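Local coordinates for leukotriene A-4 hydrolase (Saccharomyces cerevisiae, PDB 2XQ0), which preferentially cleaves di- and tripeptides as a zinc-dependent aminopeptidase of the M1 family, with low epoxide hydrolase activity in vitro, at residues I359-V372 / W451-R463. Residues are numbered along the deposited sequence; the frame is centred on the assembly and turned at random.
Sequences IDSMKDPERFSTLV and WETWLYKPGMPPR
S369 OG meets the backbone where P458 joins G459. It accepts from G459 N at 2.8 Å and donates to P365 O at 2.6 Å. With chi1 at 75°, OG lies between its own backbone N and carbonyl carbon, where it can serve both partners. S369 N and OG hold P365 O from opposite faces of its carbonyl plane, OG 37° out of it. The bond from G459 N joins this short helix, 365-368, to the segment after helix 451-456. Replacing S369 with alanine is likely to leave G459 N without its acceptor and P365 O with one donor fewer. A CB on G459 would jam against the carbonyl O of P458.

Packing is tight further along. V372 N bonds L455 O in the carbonyl plane, at 3.0 Å and nearly straight (171°). V372 CG1 touches CE1 of the Y456 ring obliquely, and L371 CD2 meets L455 CD2 at 3.9 Å. One water bridges L371 N to the carbonyls of W454, in helix 451-456, and K457, just beyond it. At the other end of 359-372, buried I359 sets CD1 beside G459 and 3.7 Å from M460 SD.

The exposed side is looser: E366 lies alongside P458, with OE1 3.6 Å from CG, and K457 makes little contact.

The L371 side chain is about 8 Å from those of active-site Y390 and zinc ligand E324. K392 NZ of helix 388-403 hydrogen-bonds to the carbonyl oxygens of S369 and G459, clasping both segments. L455 and W454 rest on L396 of that helix, Y456 packs on helix 428-438, and M460 lies on helix 341-360.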
ATOM      1  N   ILE A 359      -3.452 -16.646  -2.566  1.00 25.89           N
ATOM      2  CA  ILE A 359      -4.059 -17.413  -3.638  1.00 32.50           C
ATOM      3  C   ILE A 359      -4.921 -18.546  -3.067  1.00 35.98           C
ATOM      4  O   ILE A 359      -6.006 -18.824  -3.580  1.00 42.94           O
ATOM      5  CB  ILE A 359      -3.001 -17.983  -4.602  1.00 28.01           C
ATOM      6  CG1 ILE A 359      -2.334 -16.853  -5.400  1.00 21.94           C
ATOM      7  CG2 ILE A 359      -3.635 -18.984  -5.545  1.00 34.38           C
ATOM      8  CD1 ILE A 359      -1.218 -17.331  -6.295  1.00 28.08           C
ATOM      9  N   ASP A 360      -4.440 -19.187  -2.001  1.00 32.78           N
ATOM     10  CA  ASP A 360      -5.204 -20.248  -1.327  1.00 34.67           C
ATOM     11  C   ASP A 360      -6.512 -19.720  -0.727  1.00 35.22           C
ATOM     12  O   ASP A 360      -7.506 -20.441  -0.648  1.00 42.41           O
ATOM     13  CB  ASP A 360      -4.371 -20.912  -0.216  1.00 40.08           C
ATOM     14  CG  ASP A 360      -3.292 -21.828  -0.761  1.00 46.40           C
ATOM     15  OD1 ASP A 360      -3.196 -21.964  -1.998  1.00 48.17           O
ATOM     16  OD2 ASP A 360      -2.542 -22.422   0.046  1.00 50.56           O
ATOM     17  N   SER A 361      -6.506 -18.469  -0.288  1.00 39.51           N
ATOM     18  CA  SER A 361      -7.667 -17.895   0.375  1.00 44.17           C
ATOM     19  C   SER A 361      -8.601 -17.269  -0.649  1.00 48.51           C
ATOM     20  O   SER A 361      -9.652 -16.725  -0.311  1.00 43.08           O
ATOM     21  CB  SER A 361      -7.226 -16.835   1.383  1.00 48.25           C
ATOM     22  OG  SER A 361      -7.111 -15.566   0.753  1.00 53.90           O
ATOM     23  N   MET A 362      -8.219 -17.360  -1.912  1.00 50.81           N
ATOM     24  CA  MET A 362      -8.937 -16.639  -2.951  1.00 51.24           C
ATOM     25  C   MET A 362     -10.307 -17.186  -3.309  1.00 53.14           C
ATOM     26  O   MET A 362     -10.529 -18.384  -3.439  1.00 51.80           O
ATOM     27  CB  MET A 362      -8.089 -16.508  -4.215  1.00 48.80           C
ATOM     28  CG  MET A 362      -7.398 -15.170  -4.309  1.00 40.36           C
ATOM     29  SD  MET A 362      -6.728 -14.898  -5.937  1.00 35.69           S
ATOM     30  CE  MET A 362      -5.818 -13.382  -5.659  1.00 40.99           C
ATOM     31  N   LYS A 363     -11.218 -16.238  -3.428  1.00 60.59           N
ATOM     32  CA  LYS A 363     -12.524 -16.376  -4.041  1.00 64.41           C
ATOM     33  C   LYS A 363     -12.511 -17.106  -5.393  1.00 57.10           C
ATOM     34  O   LYS A 363     -12.980 -18.243  -5.534  1.00 53.18           O
ATOM     35  CB  LYS A 363     -12.989 -14.949  -4.296  1.00 65.26           C
ATOM     36  CG  LYS A 363     -11.837 -14.119  -4.882  1.00 56.50           C
ATOM     37  CD  LYS A 363     -11.992 -12.641  -4.634  1.00 60.49           C
ATOM     38  CE  LYS A 363     -10.781 -11.901  -5.171  1.00 57.64           C
ATOM     39  NZ  LYS A 363      -9.532 -12.458  -4.586  1.00 53.48           N
ATOM     40  N   ASP A 364     -11.972 -16.408  -6.386  1.00 47.62           N
ATOM     41  CA  ASP A 364     -12.001 -16.802  -7.782  1.00 43.10           C
ATOM     42  C   ASP A 364     -10.559 -16.752  -8.261  1.00 38.94           C
ATOM     43  O   ASP A 364     -10.198 -15.853  -9.018  1.00 35.04           O
ATOM     44  CB  ASP A 364     -12.841 -15.767  -8.545  1.00 46.25           C
ATOM     45  CG  ASP A 364     -13.046 -16.114 -10.008  1.00 57.65           C
ATOM     46  OD1 ASP A 364     -12.453 -17.108 -10.483  1.00 58.67           O
ATOM     47  OD2 ASP A 364     -13.813 -15.379 -10.683  1.00 53.62           O
ATOM     48  N   PRO A 365      -9.722 -17.699  -7.798  1.00 37.34           N
ATOM     49  CA  PRO A 365      -8.293 -17.657  -8.143  1.00 38.96           C
ATOM     50  C   PRO A 365      -8.039 -17.729  -9.649  1.00 36.22           C
ATOM     51  O   PRO A 365      -7.088 -17.108 -10.119  1.00 36.26           O
ATOM     52  CB  PRO A 365      -7.711 -18.884  -7.424  1.00 36.64           C
ATOM     53  CG  PRO A 365      -8.893 -19.787  -7.188  1.00 43.37           C
ATOM     54  CD  PRO A 365     -10.052 -18.869  -6.958  1.00 38.31           C
ATOM     55  N   GLU A 366      -8.881 -18.443 -10.395  1.00 31.11           N
ATOM     56  CA  GLU A 366      -8.667 -18.578 -11.834  1.00 36.27           C
ATOM     57  C   GLU A 366      -8.621 -17.207 -12.493  1.00 38.78           C
ATOM     58  O   GLU A 366      -7.890 -16.991 -13.469  1.00 34.19           O
ATOM     59  CB  GLU A 366      -9.769 -19.418 -12.471  1.00 51.18           C
ATOM     60  CG  GLU A 366      -9.646 -19.562 -13.981  1.00 68.49           C
ATOM     61  CD  GLU A 366      -8.955 -20.852 -14.404  1.00 82.92           C
ATOM     62  OE1 GLU A 366      -8.233 -21.448 -13.574  1.00 86.23           O
ATOM     63  OE2 GLU A 366      -9.138 -21.269 -15.570  1.00 87.85           O
ATOM     64  N   ARG A 367      -9.426 -16.292 -11.960  1.00 35.80           N
ATOM     65  CA  ARG A 367      -9.487 -14.935 -12.470  1.00 34.17           C
ATOM     66  C   ARG A 367      -8.475 -14.030 -11.773  1.00 32.64           C
ATOM     67  O   ARG A 367      -7.673 -13.359 -12.417  1.00 33.96           O
ATOM     68  CB  ARG A 367     -10.890 -14.350 -12.287  1.00 30.48           C
ATOM     69  CG  ARG A 367     -10.928 -12.876 -12.603  1.00 30.92           C
ATOM     70  CD  ARG A 367     -12.317 -12.278 -12.664  1.00 36.17           C
ATOM     71  NE  ARG A 367     -12.216 -10.945 -13.250  1.00 34.48           N
ATOM     72  CZ  ARG A 367     -13.183 -10.040 -13.263  1.00 42.85           C
ATOM     73  NH1 ARG A 367     -12.956  -8.861 -13.827  1.00 41.41           N
ATOM     74  NH2 ARG A 367     -14.365 -10.310 -12.717  1.00 38.10           N
ATOM     75  N   PHE A 368      -8.529 -13.987 -10.449  1.00 25.31           N
ATOM     76  CA  PHE A 368      -7.819 -12.935  -9.738  1.00 26.04           C
ATOM     77  C   PHE A 368      -6.355 -13.238  -9.413  1.00 30.35           C
ATOM     78  O   PHE A 368      -5.679 -12.400  -8.830  1.00 27.44           O
ATOM     79  CB  PHE A 368      -8.574 -12.513  -8.476  1.00 29.28           C
ATOM     80  CG  PHE A 368      -9.886 -11.817  -8.756  1.00 29.60           C
ATOM     81  CD1 PHE A 368     -11.088 -12.402  -8.391  1.00 38.08           C
ATOM     82  CD2 PHE A 368      -9.910 -10.582  -9.384  1.00 33.20           C
ATOM     83  CE1 PHE A 368     -12.296 -11.761  -8.644  1.00 38.20           C
ATOM     84  CE2 PHE A 368     -11.118  -9.939  -9.646  1.00 30.61           C
ATOM     85  CZ  PHE A 368     -12.302 -10.529  -9.273  1.00 31.34           C
ATOM     86  N   SER A 369      -5.853 -14.408  -9.799  1.00 27.79           N
ATOM     87  CA  SER A 369      -4.451 -14.714  -9.519  1.00 28.29           C
ATOM     88  C   SER A 369      -3.547 -14.580 -10.737  1.00 24.31           C
ATOM     89  O   SER A 369      -2.372 -14.913 -10.678  1.00 24.63           O
ATOM     90  CB  SER A 369      -4.301 -16.099  -8.886  1.00 29.67           C
ATOM     91  OG  SER A 369      -4.466 -17.126  -9.842  1.00 31.31           O
ATOM     92  N   THR A 370      -4.093 -14.103 -11.849  1.00 21.38           N
ATOM     93  CA  THR A 370      -3.271 -13.834 -13.021  1.00 19.26           C
ATOM     94  C   THR A 370      -2.546 -12.524 -12.785  1.00 28.88           C
ATOM     95  O   THR A 370      -3.102 -11.608 -12.171  1.00 30.32           O
ATOM     96  CB  THR A 370      -4.115 -13.749 -14.312  1.00 24.87           C
ATOM     97  OG1 THR A 370      -5.067 -12.676 -14.206  1.00 26.17           O
ATOM     98  CG2 THR A 370      -4.867 -15.067 -14.538  1.00 31.87           C
ATOM     99  N   LEU A 371      -1.305 -12.428 -13.257  1.00 24.47           N
ATOM    100  CA  LEU A 371      -0.510 -11.228 -13.021  1.00 24.31           C
ATOM    101  C   LEU A 371      -1.136  -9.989 -13.666  1.00 25.64           C
ATOM    102  O   LEU A 371      -1.265  -8.970 -13.018  1.00 25.51           O
ATOM    103  CB  LEU A 371       0.923 -11.416 -13.502  1.00 26.89           C
ATOM    104  CG  LEU A 371       1.875 -10.267 -13.171  1.00 30.36           C
ATOM    105  CD1 LEU A 371       1.869 -10.002 -11.679  1.00 24.41           C
ATOM    106  CD2 LEU A 371       3.284 -10.605 -13.648  1.00 26.00           C
ATOM    107  N   VAL A 372      -1.509 -10.092 -14.943  1.00 21.42           N
ATOM    108  CA  VAL A 372      -2.210  -9.020 -15.645  1.00 21.71           C
ATOM    109  C   VAL A 372      -3.686  -9.273 -15.442  1.00 27.61           C
ATOM    110  O   VAL A 372      -4.149 -10.407 -15.594  1.00 26.29           O
ATOM    111  CB  VAL A 372      -1.909  -9.056 -17.162  1.00 26.10           C
ATOM    112  CG1 VAL A 372      -2.843  -8.124 -17.931  1.00 22.43           C
ATOM    113  CG2 VAL A 372      -0.433  -8.715 -17.425  1.00 23.82           C
ATOM    114  N   TRP A 451       6.163 -16.295 -21.284  1.00 30.72           N
ATOM    115  CA  TRP A 451       5.439 -15.064 -21.006  1.00 37.64           C
ATOM    116  C   TRP A 451       3.979 -15.347 -20.726  1.00 42.81           C
ATOM    117  O   TRP A 451       3.334 -14.644 -19.947  1.00 38.00           O
ATOM    118  CB  TRP A 451       5.605 -14.068 -22.154  1.00 35.84           C
ATOM    119  CG  TRP A 451       7.011 -13.555 -22.257  1.00 42.90           C
ATOM    120  CD1 TRP A 451       7.924 -13.861 -23.221  1.00 49.90           C
ATOM    121  CD2 TRP A 451       7.672 -12.667 -21.348  1.00 37.83           C
ATOM    122  NE1 TRP A 451       9.111 -13.211 -22.976  1.00 44.71           N
ATOM    123  CE2 TRP A 451       8.982 -12.473 -21.831  1.00 41.18           C
ATOM    124  CE3 TRP A 451       7.287 -12.020 -20.168  1.00 36.10           C
ATOM    125  CZ2 TRP A 451       9.903 -11.652 -21.185  1.00 38.14           C
ATOM    126  CZ3 TRP A 451       8.201 -11.209 -19.531  1.00 25.12           C
ATOM    127  CH2 TRP A 451       9.495 -11.031 -20.039  1.00 31.89           C
ATOM    128  N   GLU A 452       3.469 -16.401 -21.345  1.00 37.89           N
ATOM    129  CA  GLU A 452       2.061 -16.758 -21.224  1.00 41.04           C
ATOM    130  C   GLU A 452       1.708 -17.202 -19.817  1.00 35.66           C
ATOM    131  O   GLU A 452       0.660 -16.841 -19.288  1.00 38.03           O
ATOM    132  CB  GLU A 452       1.715 -17.878 -22.218  1.00 50.08           C
ATOM    133  CG  GLU A 452       1.003 -17.401 -23.468  1.00 64.62           C
ATOM    134  CD  GLU A 452      -0.437 -17.033 -23.195  1.00 70.83           C
ATOM    135  OE1 GLU A 452      -0.950 -17.416 -22.125  1.00 72.07           O
ATOM    136  OE2 GLU A 452      -1.058 -16.366 -24.044  1.00 77.81           O
ATOM    137  N   THR A 453       2.586 -17.991 -19.211  1.00 36.71           N
ATOM    138  CA  THR A 453       2.343 -18.480 -17.867  1.00 38.08           C
ATOM    139  C   THR A 453       2.507 -17.350 -16.857  1.00 39.27           C
ATOM    140  O   THR A 453       1.655 -17.153 -15.990  1.00 35.81           O
ATOM    141  CB  THR A 453       3.271 -19.657 -17.520  1.00 41.96           C
ATOM    142  OG1 THR A 453       2.915 -20.779 -18.328  1.00 45.26           O
ATOM    143  CG2 THR A 453       3.131 -20.046 -16.064  1.00 42.69           C
ATOM    144  N   TRP A 454       3.595 -16.599 -16.987  1.00 33.62           N
ATOM    145  CA  TRP A 454       3.874 -15.513 -16.059  1.00 32.33           C
ATOM    146  C   TRP A 454       2.790 -14.437 -16.087  1.00 30.70           C
ATOM    147  O   TRP A 454       2.290 -14.031 -15.046  1.00 27.72           O
ATOM    148  CB  TRP A 454       5.236 -14.883 -16.348  1.00 29.64           C
ATOM    149  CG  TRP A 454       6.393 -15.664 -15.796  1.00 32.58           C
ATOM    150  CD1 TRP A 454       7.253 -16.460 -16.496  1.00 34.77           C
ATOM    151  CD2 TRP A 454       6.815 -15.724 -14.426  1.00 31.44           C
ATOM    152  NE1 TRP A 454       8.187 -17.007 -15.649  1.00 35.58           N
ATOM    153  CE2 TRP A 454       7.944 -16.566 -14.374  1.00 31.59           C
ATOM    154  CE3 TRP A 454       6.357 -15.135 -13.243  1.00 27.58           C
ATOM    155  CZ2 TRP A 454       8.615 -16.842 -13.186  1.00 29.79           C
ATOM    156  CZ3 TRP A 454       7.023 -15.404 -12.070  1.00 32.08           C
ATOM    157  CH2 TRP A 454       8.138 -16.255 -12.047  1.00 36.15           C
ATOM    158  N   LEU A 455       2.435 -13.969 -17.279  1.00 24.60           N
ATOM    159  CA  LEU A 455       1.514 -12.846 -17.379  1.00 27.19           C
ATOM    160  C   LEU A 455       0.019 -13.193 -17.274  1.00 30.24           C
ATOM    161  O   LEU A 455      -0.757 -12.437 -16.674  1.00 25.80           O
ATOM    162  CB  LEU A 455       1.798 -12.037 -18.642  1.00 30.30           C
ATOM    163  CG  LEU A 455       3.184 -11.399 -18.732  1.00 26.97           C
ATOM    164  CD1 LEU A 455       3.288 -10.576 -19.997  1.00 32.29           C
ATOM    165  CD2 LEU A 455       3.489 -10.536 -17.520  1.00 31.26           C
ATOM    166  N   TYR A 456      -0.400 -14.319 -17.837  1.00 29.45           N
ATOM    167  CA  TYR A 456      -1.834 -14.585 -17.976  1.00 26.82           C
ATOM    168  C   TYR A 456      -2.351 -15.864 -17.319  1.00 33.60           C
ATOM    169  O   TYR A 456      -3.535 -16.139 -17.371  1.00 35.91           O
ATOM    170  CB  TYR A 456      -2.253 -14.536 -19.453  1.00 33.56           C
ATOM    171  CG  TYR A 456      -2.115 -13.159 -20.043  1.00 31.92           C
ATOM    172  CD1 TYR A 456      -3.097 -12.206 -19.845  1.00 29.29           C
ATOM    173  CD2 TYR A 456      -0.983 -12.799 -20.767  1.00 36.88           C
ATOM    174  CE1 TYR A 456      -2.965 -10.929 -20.360  1.00 38.12           C
ATOM    175  CE2 TYR A 456      -0.841 -11.522 -21.284  1.00 36.27           C
ATOM    176  CZ  TYR A 456      -1.837 -10.598 -21.080  1.00 39.54           C
ATOM    177  OH  TYR A 456      -1.710  -9.331 -21.591  1.00 48.45           O
ATOM    178  N   LYS A 457      -1.482 -16.645 -16.697  1.00 34.72           N
ATOM    179  CA  LYS A 457      -1.935 -17.906 -16.123  1.00 36.61           C
ATOM    180  C   LYS A 457      -2.120 -17.725 -14.625  1.00 27.75           C
ATOM    181  O   LYS A 457      -1.361 -16.987 -13.999  1.00 27.62           O
ATOM    182  CB  LYS A 457      -0.914 -19.012 -16.418  1.00 47.99           C
ATOM    183  CG  LYS A 457      -1.455 -20.437 -16.375  1.00 57.58           C
ATOM    184  CD  LYS A 457      -1.074 -21.198 -17.644  1.00 61.80           C
ATOM    185  CE  LYS A 457      -0.254 -22.450 -17.338  1.00 65.12           C
ATOM    186  NZ  LYS A 457      -1.061 -23.540 -16.710  1.00 65.13           N
ATOM    187  N   PRO A 458      -3.135 -18.383 -14.051  1.00 26.93           N
ATOM    188  CA  PRO A 458      -3.426 -18.369 -12.607  1.00 30.21           C
ATOM    189  C   PRO A 458      -2.508 -19.250 -11.752  1.00 33.48           C
ATOM    190  O   PRO A 458      -1.827 -20.125 -12.280  1.00 33.39           O
ATOM    191  CB  PRO A 458      -4.860 -18.916 -12.536  1.00 27.01           C
ATOM    192  CG  PRO A 458      -5.014 -19.745 -13.787  1.00 33.48           C
ATOM    193  CD  PRO A 458      -4.232 -18.994 -14.826  1.00 32.13           C
ATOM    194  N   GLY A 459      -2.490 -19.018 -10.441  1.00 32.95           N
ATOM    195  CA  GLY A 459      -1.737 -19.872  -9.529  1.00 35.26           C
ATOM    196  C   GLY A 459      -0.331 -19.390  -9.209  1.00 29.33           C
ATOM    197  O   GLY A 459       0.067 -18.305  -9.634  1.00 27.49           O
ATOM    198  N   MET A 460       0.411 -20.188  -8.439  1.00 32.36           N
ATOM    199  CA  MET A 460       1.791 -19.857  -8.074  1.00 33.69           C
ATOM    200  C   MET A 460       2.698 -19.974  -9.283  1.00 29.14           C
ATOM    201  O   MET A 460       2.578 -20.907 -10.055  1.00 27.61           O
ATOM    202  CB  MET A 460       2.311 -20.798  -6.984  1.00 30.82           C
ATOM    203  CG  MET A 460       1.486 -20.793  -5.729  1.00 32.27           C
ATOM    204  SD  MET A 460       1.646 -19.220  -4.875  1.00 27.37           S
ATOM    205  CE  MET A 460       3.321 -19.333  -4.241  1.00 24.80           C
ATOM    206  N   PRO A 461       3.621 -19.024  -9.448  1.00 28.62           N
ATOM    207  CA  PRO A 461       4.571 -19.235 -10.531  1.00 30.56           C
ATOM    208  C   PRO A 461       5.601 -20.290 -10.124  1.00 30.43           C
ATOM    209  O   PRO A 461       5.558 -20.786  -9.005  1.00 28.93           O
ATOM    210  CB  PRO A 461       5.231 -17.871 -10.655  1.00 27.20           C
ATOM    211  CG  PRO A 461       5.194 -17.315  -9.276  1.00 25.77           C
ATOM    212  CD  PRO A 461       4.003 -17.895  -8.587  1.00 26.94           C
ATOM    213  N   PRO A 462       6.539 -20.622 -11.020  1.00 31.06           N
ATOM    214  CA  PRO A 462       7.585 -21.560 -10.623  1.00 26.86           C
ATOM    215  C   PRO A 462       8.380 -21.012  -9.438  1.00 24.30           C
ATOM    216  O   PRO A 462       8.659 -19.812  -9.401  1.00 24.34           O
ATOM    217  CB  PRO A 462       8.475 -21.632 -11.871  1.00 31.13           C
ATOM    218  CG  PRO A 462       7.581 -21.308 -12.994  1.00 30.11           C
ATOM    219  CD  PRO A 462       6.637 -20.252 -12.441  1.00 28.75           C
ATOM    220  N   ARG A 463       8.777 -21.884  -8.516  1.00 25.01           N
ATOM    221  CA  ARG A 463       9.412 -21.436  -7.273  1.00 30.42           C
ATOM    222  C   ARG A 463      10.914 -21.238  -7.407  1.00 31.18           C
ATOM    223  O   ARG A 463      11.649 -22.150  -7.798  1.00 29.25           O
ATOM    224  CB  ARG A 463       9.135 -22.416  -6.131  1.00 30.79           C
ATOM    225  CG  ARG A 463       9.694 -21.930  -4.788  1.00 28.10           C
ATOM    226  CD  ARG A 463       9.251 -22.862  -3.680  1.00 24.62           C
ATOM    227  NE  ARG A 463       9.902 -24.157  -3.805  1.00 25.64           N
ATOM    228  CZ  ARG A 463       9.533 -25.246  -3.137  1.00 36.40           C
ATOM    229  NH1 ARG A 463       8.485 -25.202  -2.328  1.00 35.57           N
ATOM    230  NH2 ARG A 463      10.200 -26.383  -3.301  1.00 39.15           N
TER
HETATM  231  O   HOH W   1      -0.179 -14.749 -14.222  1.00 22.86           O